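Local coordinates for protein mannitol dehydrogenase (Helicobacter pylori, PDB 3TWO) that probably reduces cinnamyl aldehydes and oxidises the corresponding alcohols with NADP(H), as a zinc-dependent, medium-chain alcohol dehydrogenase, at residues V92-C95 with P100-E103; I144-N149 with F305-N310; H328-G333 with F337-D342. All blocks are in the same frame, centred on the assembly; numbering follows the deposited sequence.

Interaction 1 (V92-C95 with P100-E103). With ZN (zinc ion), chain H.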
loop_
_atom_site.group_PDB
_atom_site.type_symbol
_atom_site.label_atom_id
_atom_site.label_comp_id
_atom_site.label_asym_id
_atom_site.label_seq_id
_atom_site.Cartn_x
_atom_site.Cartn_y
_atom_site.Cartn_z
ATOM N N VAL B 92 -20.480 5.303 -18.525
ATOM C CA VAL B 92 -21.120 5.323 -19.826
ATOM C C VAL B 92 -20.410 6.230 -20.833
ATOM O O VAL B 92 -20.866 6.392 -21.987
ATOM C CB VAL B 92 -22.586 5.818 -19.727
ATOM C CG1 VAL B 92 -23.388 4.886 -18.913
ATOM C CG2 VAL B 92 -22.650 7.274 -19.098
ATOM N N ASN B 93 -19.317 6.834 -20.421
ATOM C CA ASN B 93 -18.558 7.742 -21.315
ATOM C C ASN B 93 -17.244 8.160 -20.664
ATOM O O ASN B 93 -17.118 7.992 -19.436
ATOM C CB ASN B 93 -19.372 8.994 -21.646
ATOM C CG ASN B 93 -19.220 9.398 -23.114
ATOM O OD1 ASN B 93 -18.238 9.038 -23.748
ATOM N ND2 ASN B 93 -20.249 10.048 -23.684
ATOM N N SER B 94 -16.274 8.639 -21.482
ATOM C CA SER B 94 -14.995 9.194 -21.027
ATOM C C SER B 94 -14.393 10.015 -22.162
ATOM O O SER B 94 -14.992 10.085 -23.218
ATOM C CB SER B 94 -14.013 8.097 -20.550
ATOM O OG SER B 94 -13.624 7.223 -21.611
ATOM N N CYS B 95 -13.201 10.593 -21.978
ATOM C CA CYS B 95 -12.768 11.666 -22.912
ATOM C C CYS B 95 -12.168 11.026 -24.173
ATOM O O CYS B 95 -12.196 11.622 -25.238
ATOM C CB CYS B 95 -11.762 12.668 -22.287
ATOM S SG CYS B 95 -10.038 12.043 -22.296
ATOM N N PRO B 100 -5.253 7.317 -19.308
ATOM C CA PRO B 100 -6.078 6.179 -18.890
ATOM C C PRO B 100 -7.043 5.661 -19.993
ATOM O O PRO B 100 -7.205 4.438 -20.096
ATOM C CB PRO B 100 -6.832 6.715 -17.673
ATOM C CG PRO B 100 -5.968 7.763 -17.122
ATOM C CD PRO B 100 -5.146 8.338 -18.243
ATOM N N CYS B 101 -7.671 6.551 -20.773
ATOM C CA CYS B 101 -8.571 6.117 -21.818
ATOM C C CYS B 101 -7.831 5.285 -22.833
ATOM O O CYS B 101 -8.385 4.263 -23.289
ATOM C CB CYS B 101 -9.277 7.281 -22.538
ATOM S SG CYS B 101 -10.659 7.994 -21.578
ATOM N N LYS B 102 -6.609 5.715 -23.192
ATOM C CA LYS B 102 -5.817 4.989 -24.188
ATOM C C LYS B 102 -5.337 3.624 -23.645
ATOM O O LYS B 102 -5.263 2.661 -24.397
ATOM C CB LYS B 102 -4.650 5.824 -24.685
ATOM C CG LYS B 102 -5.012 6.692 -25.951
ATOM C CD LYS B 102 -6.434 7.371 -25.934
ATOM C CE LYS B 102 -6.485 8.477 -26.965
ATOM N NZ LYS B 102 -5.798 8.093 -28.220
ATOM N N GLU B 103 -5.073 3.530 -22.340
ATOM C CA GLU B 103 -4.711 2.253 -21.732
ATOM C C GLU B 103 -5.943 1.397 -21.326
ATOM O O GLU B 103 -5.815 0.427 -20.560
ATOM C CB GLU B 103 -3.725 2.484 -20.578
ATOM C CG GLU B 103 -2.413 2.963 -21.178
ATOM C CD GLU B 103 -1.400 3.448 -20.158
ATOM O OE1 GLU B 103 -1.758 3.694 -18.983
ATOM O OE2 GLU B 103 -0.212 3.579 -20.535
HETATM ZN ZN ZN H . -9.952 10.194 -20.813
#

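Interaction 2 (I144-N149 with F305-N310)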
loop_
_atom_site.group_PDB
_atom_site.type_symbol
_atom_site.label_atom_id
_atom_site.label_comp_id
_atom_site.label_asym_id
_atom_site.label_seq_id
_atom_site.Cartn_x
_atom_site.Cartn_y
_atom_site.Cartn_z
ATOM N N ILE B 144 -21.253 -3.581 -23.231
ATOM C CA ILE B 144 -20.626 -4.897 -23.226
ATOM C C ILE B 144 -21.499 -5.855 -24.047
ATOM O O ILE B 144 -22.720 -5.868 -23.870
ATOM C CB ILE B 144 -20.480 -5.399 -21.734
ATOM C CG1 ILE B 144 -19.735 -4.303 -20.894
ATOM C CG2 ILE B 144 -19.920 -6.875 -21.653
ATOM C CD1 ILE B 144 -18.419 -3.793 -21.531
ATOM N N SER B 145 -20.888 -6.674 -24.901
ATOM C CA SER B 145 -21.633 -7.641 -25.675
ATOM C C SER B 145 -21.876 -8.927 -24.855
ATOM O O SER B 145 -20.983 -9.417 -24.173
ATOM C CB SER B 145 -20.837 -7.976 -26.915
ATOM O OG SER B 145 -21.370 -9.112 -27.451
ATOM N N VAL B 146 -23.101 -9.441 -24.876
ATOM C CA VAL B 146 -23.445 -10.589 -24.010
ATOM C C VAL B 146 -24.032 -11.698 -24.882
ATOM O O VAL B 146 -24.890 -11.412 -25.748
ATOM C CB VAL B 146 -24.484 -10.203 -22.949
ATOM C CG1 VAL B 146 -25.039 -11.452 -22.237
ATOM C CG2 VAL B 146 -23.873 -9.190 -21.937
ATOM N N ASP B 147 -23.573 -12.940 -24.683
ATOM C CA ASP B 147 -24.101 -14.096 -25.439
ATOM C C ASP B 147 -25.618 -14.182 -25.319
ATOM O O ASP B 147 -26.128 -14.178 -24.220
ATOM C CB ASP B 147 -23.548 -15.385 -24.834
ATOM C CG ASP B 147 -23.820 -16.567 -25.706
ATOM O OD1 ASP B 147 -24.983 -16.988 -25.913
ATOM O OD2 ASP B 147 -22.837 -17.040 -26.259
ATOM N N LYS B 148 -26.332 -14.307 -26.423
ATOM C CA LYS B 148 -27.803 -14.343 -26.417
ATOM C C LYS B 148 -28.462 -15.494 -25.608
ATOM O O LYS B 148 -29.652 -15.400 -25.230
ATOM C CB LYS B 148 -28.352 -14.295 -27.847
ATOM C CG LYS B 148 -27.685 -15.281 -28.809
ATOM C CD LYS B 148 -28.627 -15.798 -29.926
ATOM C CE LYS B 148 -27.920 -16.845 -30.799
ATOM N NZ LYS B 148 -28.064 -16.518 -32.262
ATOM N N ASN B 149 -27.713 -16.567 -25.326
ATOM C CA ASN B 149 -28.248 -17.649 -24.471
ATOM C C ASN B 149 -27.845 -17.612 -22.989
ATOM O O ASN B 149 -28.306 -18.428 -22.217
ATOM C CB ASN B 149 -27.941 -19.021 -25.055
ATOM C CG ASN B 149 -28.720 -19.280 -26.331
ATOM O OD1 ASN B 149 -28.131 -19.299 -27.411
ATOM N ND2 ASN B 149 -30.058 -19.454 -26.222
ATOM N N PHE B 305 -15.386 -14.644 -20.164
ATOM C CA PHE B 305 -14.805 -15.700 -19.359
ATOM C C PHE B 305 -15.919 -16.335 -18.511
ATOM O O PHE B 305 -16.032 -17.554 -18.435
ATOM C CB PHE B 305 -13.729 -15.084 -18.421
ATOM C CG PHE B 305 -13.092 -16.073 -17.466
ATOM C CD1 PHE B 305 -12.116 -16.967 -17.897
ATOM C CD2 PHE B 305 -13.426 -16.074 -16.115
ATOM C CE1 PHE B 305 -11.490 -17.889 -16.986
ATOM C CE2 PHE B 305 -12.797 -16.960 -15.196
ATOM C CZ PHE B 305 -11.837 -17.874 -15.645
ATOM N N SER B 306 -16.741 -15.474 -17.901
ATOM C CA SER B 306 -17.702 -15.894 -16.908
ATOM C C SER B 306 -18.776 -16.700 -17.601
ATOM O O SER B 306 -19.247 -17.703 -17.077
ATOM C CB SER B 306 -18.275 -14.671 -16.186
ATOM O OG SER B 306 -17.212 -13.945 -15.588
ATOM N N ILE B 307 -19.127 -16.311 -18.809
ATOM C CA ILE B 307 -20.181 -17.039 -19.484
ATOM C C ILE B 307 -19.620 -18.373 -19.961
ATOM O O ILE B 307 -20.286 -19.418 -19.845
ATOM C CB ILE B 307 -20.749 -16.257 -20.660
ATOM C CG1 ILE B 307 -21.701 -15.189 -20.134
ATOM C CG2 ILE B 307 -21.407 -17.238 -21.749
ATOM C CD1 ILE B 307 -22.052 -14.072 -21.225
ATOM N N LYS B 308 -18.408 -18.339 -20.498
ATOM C CA LYS B 308 -17.747 -19.567 -20.923
ATOM C C LYS B 308 -17.639 -20.637 -19.816
ATOM O O LYS B 308 -17.923 -21.815 -20.049
ATOM C CB LYS B 308 -16.331 -19.266 -21.448
ATOM C CG LYS B 308 -15.695 -20.531 -22.043
ATOM C CD LYS B 308 -14.225 -20.371 -22.164
ATOM C CE LYS B 308 -13.652 -21.375 -23.155
ATOM N NZ LYS B 308 -12.172 -21.085 -23.241
ATOM N N HIS B 309 -17.201 -20.241 -18.616
ATOM C CA HIS B 309 -16.988 -21.208 -17.546
ATOM C C HIS B 309 -18.192 -21.327 -16.607
ATOM O O HIS B 309 -18.117 -22.006 -15.562
ATOM C CB HIS B 309 -15.696 -20.854 -16.796
ATOM C CG HIS B 309 -14.494 -21.024 -17.663
ATOM N ND1 HIS B 309 -13.761 -19.967 -18.142
ATOM C CD2 HIS B 309 -13.978 -22.127 -18.247
ATOM C CE1 HIS B 309 -12.796 -20.412 -18.925
ATOM N NE2 HIS B 309 -12.913 -21.721 -19.013
ATOM N N ASN B 310 -19.307 -20.682 -16.980
ATOM C CA ASN B 310 -20.510 -20.746 -16.137
ATOM C C ASN B 310 -20.238 -20.314 -14.682
ATOM O O ASN B 310 -20.608 -20.991 -13.743
ATOM C CB ASN B 310 -21.171 -22.124 -16.201
ATOM C CG ASN B 310 -22.680 -22.036 -16.366
ATOM O OD1 ASN B 310 -23.230 -22.097 -17.516
ATOM N ND2 ASN B 310 -23.372 -21.910 -15.272
#

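Interaction 3 (H328-G333 with F337-D342). With NDP (NADPH dihydro-nicotinamide-adenine-dinucleotide phosphate), chain F.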
loop_
_atom_site.group_PDB
_atom_site.type_symbol
_atom_site.label_atom_id
_atom_site.label_comp_id
_atom_site.label_asym_id
_atom_site.label_seq_id
_atom_site.Cartn_x
_atom_site.Cartn_y
_atom_site.Cartn_z
ATOM N N HIS B 328 -32.397 -2.028 3.241
ATOM C CA HIS B 328 -32.449 -2.359 4.662
ATOM C C HIS B 328 -31.646 -3.654 4.943
ATOM O O HIS B 328 -30.762 -3.687 5.805
ATOM C CB HIS B 328 -33.896 -2.585 5.139
ATOM C CG HIS B 328 -33.964 -3.116 6.537
ATOM N ND1 HIS B 328 -33.803 -2.299 7.637
ATOM C CD2 HIS B 328 -34.081 -4.379 7.022
ATOM C CE1 HIS B 328 -33.850 -3.027 8.742
ATOM N NE2 HIS B 328 -34.030 -4.291 8.400
ATOM N N ASN B 329 -31.957 -4.706 4.188
ATOM C CA ASN B 329 -31.353 -6.020 4.415
ATOM C C ASN B 329 -29.866 -5.947 4.265
ATOM O O ASN B 329 -29.133 -6.494 5.083
ATOM C CB ASN B 329 -31.938 -7.005 3.443
ATOM C CG ASN B 329 -33.301 -7.477 3.881
ATOM O OD1 ASN B 329 -33.704 -7.209 4.999
ATOM N ND2 ASN B 329 -33.989 -8.233 3.028
ATOM N N LEU B 330 -29.425 -5.186 3.259
ATOM C CA LEU B 330 -28.007 -5.026 2.964
ATOM C C LEU B 330 -27.261 -4.225 4.022
ATOM O O LEU B 330 -26.039 -4.306 4.132
ATOM C CB LEU B 330 -27.823 -4.399 1.561
ATOM C CG LEU B 330 -27.988 -5.383 0.371
ATOM C CD1 LEU B 330 -28.283 -4.613 -0.941
ATOM C CD2 LEU B 330 -26.730 -6.413 0.218
ATOM N N THR B 331 -27.984 -3.416 4.788
ATOM C CA THR B 331 -27.324 -2.583 5.822
ATOM C C THR B 331 -27.617 -3.111 7.227
ATOM O O THR B 331 -27.206 -2.498 8.196
ATOM C CB THR B 331 -27.766 -1.108 5.716
ATOM O OG1 THR B 331 -29.201 -1.034 5.610
ATOM C CG2 THR B 331 -27.170 -0.508 4.516
ATOM N N HIS B 332 -28.358 -4.221 7.348
ATOM C CA HIS B 332 -28.638 -4.737 8.676
ATOM C C HIS B 332 -28.317 -6.208 8.793
ATOM O O HIS B 332 -28.947 -6.912 9.557
ATOM C CB HIS B 332 -30.060 -4.443 9.091
ATOM C CG HIS B 332 -30.321 -2.978 9.251
ATOM N ND1 HIS B 332 -30.437 -2.126 8.166
ATOM C CD2 HIS B 332 -30.474 -2.204 10.360
ATOM C CE1 HIS B 332 -30.638 -0.890 8.601
ATOM N NE2 HIS B 332 -30.696 -0.913 9.923
ATOM N N GLY B 333 -27.334 -6.659 8.018
ATOM C CA GLY B 333 -26.867 -8.018 8.103
ATOM C C GLY B 333 -27.883 -9.057 7.746
ATOM O O GLY B 333 -27.784 -10.144 8.263
ATOM N N PHE B 337 -26.633 -12.746 -1.173
ATOM C CA PHE B 337 -25.577 -12.309 -2.066
ATOM C C PHE B 337 -26.069 -11.102 -2.865
ATOM O O PHE B 337 -26.205 -10.002 -2.263
ATOM C CB PHE B 337 -24.959 -13.487 -2.851
ATOM C CG PHE B 337 -24.381 -14.585 -1.925
ATOM C CD1 PHE B 337 -25.050 -15.822 -1.741
ATOM C CD2 PHE B 337 -23.204 -14.374 -1.206
ATOM C CE1 PHE B 337 -24.507 -16.816 -0.909
ATOM C CE2 PHE B 337 -22.674 -15.366 -0.363
ATOM C CZ PHE B 337 -23.344 -16.600 -0.227
ATOM N N ARG B 338 -26.363 -11.262 -4.162
ATOM C CA ARG B 338 -26.867 -10.128 -4.952
ATOM C C ARG B 338 -28.377 -10.159 -5.020
ATOM O O ARG B 338 -28.965 -11.253 -5.212
ATOM C CB ARG B 338 -26.252 -10.101 -6.379
ATOM C CG ARG B 338 -24.986 -9.224 -6.473
ATOM C CD ARG B 338 -25.390 -7.749 -6.624
ATOM N NE ARG B 338 -24.275 -6.853 -6.896
ATOM C CZ ARG B 338 -23.478 -6.318 -5.970
ATOM N NH1 ARG B 338 -23.595 -6.678 -4.692
ATOM N NH2 ARG B 338 -22.513 -5.488 -6.346
ATOM N N TYR B 339 -28.996 -8.978 -4.891
ATOM C CA TYR B 339 -30.404 -8.750 -5.335
ATOM C C TYR B 339 -30.406 -8.260 -6.780
ATOM O O TYR B 339 -29.510 -7.462 -7.195
ATOM C CB TYR B 339 -31.135 -7.705 -4.476
ATOM C CG TYR B 339 -31.418 -8.167 -3.052
ATOM C CD1 TYR B 339 -30.618 -7.721 -1.976
ATOM C CD2 TYR B 339 -32.448 -9.072 -2.780
ATOM C CE1 TYR B 339 -30.883 -8.144 -0.665
ATOM C CE2 TYR B 339 -32.713 -9.514 -1.486
ATOM C CZ TYR B 339 -31.942 -9.043 -0.447
ATOM O OH TYR B 339 -32.197 -9.490 0.813
ATOM N N VAL B 340 -31.376 -8.754 -7.562
ATOM C CA VAL B 340 -31.497 -8.291 -8.928
ATOM C C VAL B 340 -32.952 -7.911 -9.224
ATOM O O VAL B 340 -33.883 -8.694 -8.920
ATOM C CB VAL B 340 -31.025 -9.314 -9.927
ATOM C CG1 VAL B 340 -31.403 -8.826 -11.316
ATOM C CG2 VAL B 340 -29.499 -9.554 -9.811
ATOM N N ILE B 341 -33.145 -6.717 -9.795
ATOM C CA ILE B 341 -34.506 -6.232 -10.076
ATOM C C ILE B 341 -34.966 -6.710 -11.435
ATOM O O ILE B 341 -34.278 -6.549 -12.434
ATOM C CB ILE B 341 -34.632 -4.697 -10.029
ATOM C CG1 ILE B 341 -34.155 -4.129 -8.666
ATOM C CG2 ILE B 341 -36.097 -4.288 -10.332
ATOM C CD1 ILE B 341 -33.866 -2.647 -8.702
ATOM N N ASP B 342 -36.139 -7.309 -11.465
ATOM C CA ASP B 342 -36.683 -7.738 -12.731
ATOM C C ASP B 342 -37.475 -6.540 -13.277
ATOM O O ASP B 342 -38.594 -6.234 -12.831
ATOM C CB ASP B 342 -37.475 -9.047 -12.518
ATOM C CG ASP B 342 -38.316 -9.432 -13.707
ATOM O OD1 ASP B 342 -38.527 -8.618 -14.617
ATOM O OD2 ASP B 342 -38.799 -10.559 -13.680
HETATM P PA NDP F . -22.794 -6.123 -0.060
HETATM O O1A NDP F . -23.327 -5.726 1.253
HETATM O O2A NDP F . -23.178 -7.423 -0.862
HETATM O O5B NDP F . -21.686 -7.074 0.667
HETATM C C5B NDP F . -20.849 -6.594 1.849
HETATM C C4B NDP F . -20.469 -7.818 2.675
HETATM O O4B NDP F . -19.440 -7.596 3.727
HETATM C C3B NDP F . -21.737 -8.361 3.371
HETATM O O3B NDP F . -21.768 -9.823 3.158
HETATM C C2B NDP F . -21.475 -8.018 4.862
HETATM O O2B NDP F . -22.127 -9.043 5.634
HETATM C C1B NDP F . -19.946 -8.223 4.980
HETATM N N9A NDP F . -19.310 -7.353 5.995
HETATM C C8A NDP F . -19.735 -6.117 6.344
HETATM N N7A NDP F . -18.871 -5.652 7.232
HETATM C C5A NDP F . -17.925 -6.564 7.441
HETATM C C6A NDP F . -16.802 -6.607 8.247
HETATM N N6A NDP F . -16.433 -5.581 9.088
HETATM N N1A NDP F . -16.081 -7.722 8.198
HETATM C C2A NDP F . -16.361 -8.738 7.412
HETATM N N3A NDP F . -17.411 -8.720 6.626
HETATM C C4A NDP F . -18.210 -7.639 6.646
HETATM O O3 NDP F . -21.642 -5.240 -0.679
HETATM P PN NDP F . -21.094 -5.326 -2.102
HETATM O O1N NDP F . -20.362 -6.589 -2.344
HETATM O O2N NDP F . -22.070 -4.882 -3.225
HETATM O O5D NDP F . -20.057 -4.142 -2.066
HETATM C C5D NDP F . -19.065 -4.119 -0.929
HETATM C C4D NDP F . -18.266 -2.749 -0.922
HETATM O O4D NDP F . -17.603 -2.767 -2.201
HETATM C C3D NDP F . -19.125 -1.456 -0.872
HETATM O O3D NDP F . -18.445 -0.488 -0.026
HETATM C C2D NDP F . -19.162 -1.056 -2.365
HETATM O O2D NDP F . -19.307 0.315 -2.494
HETATM C C1D NDP F . -17.726 -1.444 -2.788
HETATM N N1N NDP F . -17.512 -1.512 -4.273
HETATM C C2N NDP F . -16.305 -0.991 -4.792
HETATM C C3N NDP F . -16.050 -1.027 -6.153
HETATM C C7N NDP F . -14.698 -0.534 -6.664
HETATM O O7N NDP F . -13.714 -0.482 -5.908
HETATM N N7N NDP F . -14.609 -0.434 -7.986
HETATM C C4N NDP F . -17.028 -1.554 -7.029
HETATM C C5N NDP F . -18.233 -2.120 -6.519
HETATM C C6N NDP F . -18.488 -2.092 -5.164
HETATM P P2B NDP F . -22.943 -8.752 6.937
HETATM O O1X NDP F . -24.355 -9.552 6.703
HETATM O O2X NDP F . -22.151 -9.117 8.116
HETATM O O3X NDP F . -23.320 -7.207 6.927
#

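Interaction 1 (V92-C95 with P100-E103)
No ring or other planar side chain lies between Ser94, Cys95 and Cys101; the contact runs through two sulfurs, a hydroxyl and a metal ion, and the one planar side chain in the 92-95 segment, the amide of Asn93, stands to one side, where its OD1 takes a weak bond from the backbone N of Ser94. This is the four-cysteine zinc site seen in many medium-chain alcohol dehydrogenases, usually regarded as structural. Cys95 comes from the loop that follows strand 91-93 and Cys101 from the short helix 99-102; Cys98 and Cys109 supply the other two ligands. Cys95 SG and Cys101 SG each lie 2.4 Å from the zinc and enclose an S-Zn-S angle of about 120°, somewhat wider than the tetrahedral value. Cys101 points SG from the helix toward the loop because its chi1 of -77° turns the sulfur beside the backbone N and anti to the carbonyl carbon. Cys95 takes a different rotamer: chi1 of 82° puts SG between N and the carbonyl carbon, and the metal is reached from the loop side. With the zinc held between them, Cys95 SG and Cys101 SG remain 4.2 Å apart, too far for a disulfide. Ser94 adds a second layer, its CB bond directed at the helix, with CB 3.5 Å from Cys101 SG. Its hydroxyl has Tyr142 OH as hydrogen-bonding partner, which ties the loop to the body of the domain, while Lys96 bonds with NZ to Asn93 OD1 and Ser94 O. The backbone N of Cys95 lies 3.7 Å from Cys101 SG. Closest of all non-metal approaches is Ser94 OG to Cys101 SG, at 3.1 Å.

Interaction 2 (I144-N149 with F305-N310)
Asp147 and Ile307 face each other with their CA atoms 7.7 Å apart, where the chain leaving strand 144-145 passes the last turn of helix 296-308. One side chain does nearly all the work on the helix side. Ile307 holds CG1 beside its backbone N and then runs on extended (chi2 165°), which carries CD1 outward to the loop. That methyl rests 3.9 Å from the backbone N of Asp147 and 4.1 Å from Val146 CG1, the two side chains of Val146 and Ile307 crossing at about a right angle. The CG2 branch of Ile307 covers the methylene of Asp147, 4.2 Å from its CB, so the aspartate contributes carbon and backbone to the contact. Its carboxylate is engaged within the loop: CG lies anti to the backbone N, and OD1 accepts the backbone N-H of Asn149 through its anti lone pair at 2.8 Å and 164°, forming an Asx turn. Leu152 and Val155 of helix 152-155 pack on Val146, and Ile307 also touches Ala150 and Tyr312, which makes the methyl contact the margin of a larger apolar patch. Upstream, Ile144 lies on Thr299, Gln300 and Val303 of the same helix, and Ser145 N bonds to Gln300 OE1. On the helix, Phe305 O takes His309 N at 2.9 Å and, weakly, His309 ND1, which sits over one face of the Phe305 ring. Asn310, with positive phi, is the C-prime residue of a Schellman motif, Ile311 N reaching back to Ser306 O. The whole is packing between the two domains of a medium-chain dehydrogenase, with a loop of the GroES-like catalytic part set against the C-terminal end of a helix of the coenzyme-binding part.

Interaction 3 (H328-G333 with F337-D342)
The only hydrogen bond across the two segments is between side chains, an amide and a phenol: Asn329 ND2 donates to Tyr339 OH at 3.1 Å and 150°. The amide meets the ring obliquely, the planes 32° apart, and the oxygen lies somewhat out of the amide plane. Leu330 runs alongside the ring in the opposite direction and divides its two methyls. CD1 touches the edge of the Tyr339 ring, 4.0 Å from its CD1, while CD2 turns to the cofactor, 3.6 Å from O1A of the NADPH diphosphate. Helix 323-331 is the crossover of a beta-alpha-beta unit whose parallel strands are 315-318 and 338-342, and the turn after the helix brings Gly333 to the cofactor, CA 3.3 Å from O1X of its 2'-phosphate. Arg338 points the other way at its start, but bends at chi2 (-81°) and swings its guanidinium to the diphosphate: NH1 donates to O2N at 2.8 Å, NH2 to the same oxygen more weakly. Glu65 forms a salt bridge with Arg338 NE, on the chain side of the guanidinium, and probably steadies its orientation. At the helix terminus the His328 ring puts CE1 over the face of the His332 ring, whose ND1 donates to His328 O at 2.8 Å.

Overall arrangement
Followed from the N terminus, the three contacts come in series, and none nests in or crosses another. Interaction 1 closes a four-residue loop within the zinc-binding lobe of the GroES-like part. Interaction 2 closes by far the longest loop, 155 residues that include the entire six-stranded parallel sheet of the Rossmann-type domain, and ties the two domains together. Interaction 3 closes a three-residue link within a beta-alpha-beta unit on the edge of the mixed sheet, after the chain has rejoined it, beside the cofactor. Interactions 2 and 3 both reach the mixed sheet, through strands 144-145 and 338-342, whereas interactions 1 and 3 lie on opposite sides of the chain's centre, their own centres about 31 Å apart.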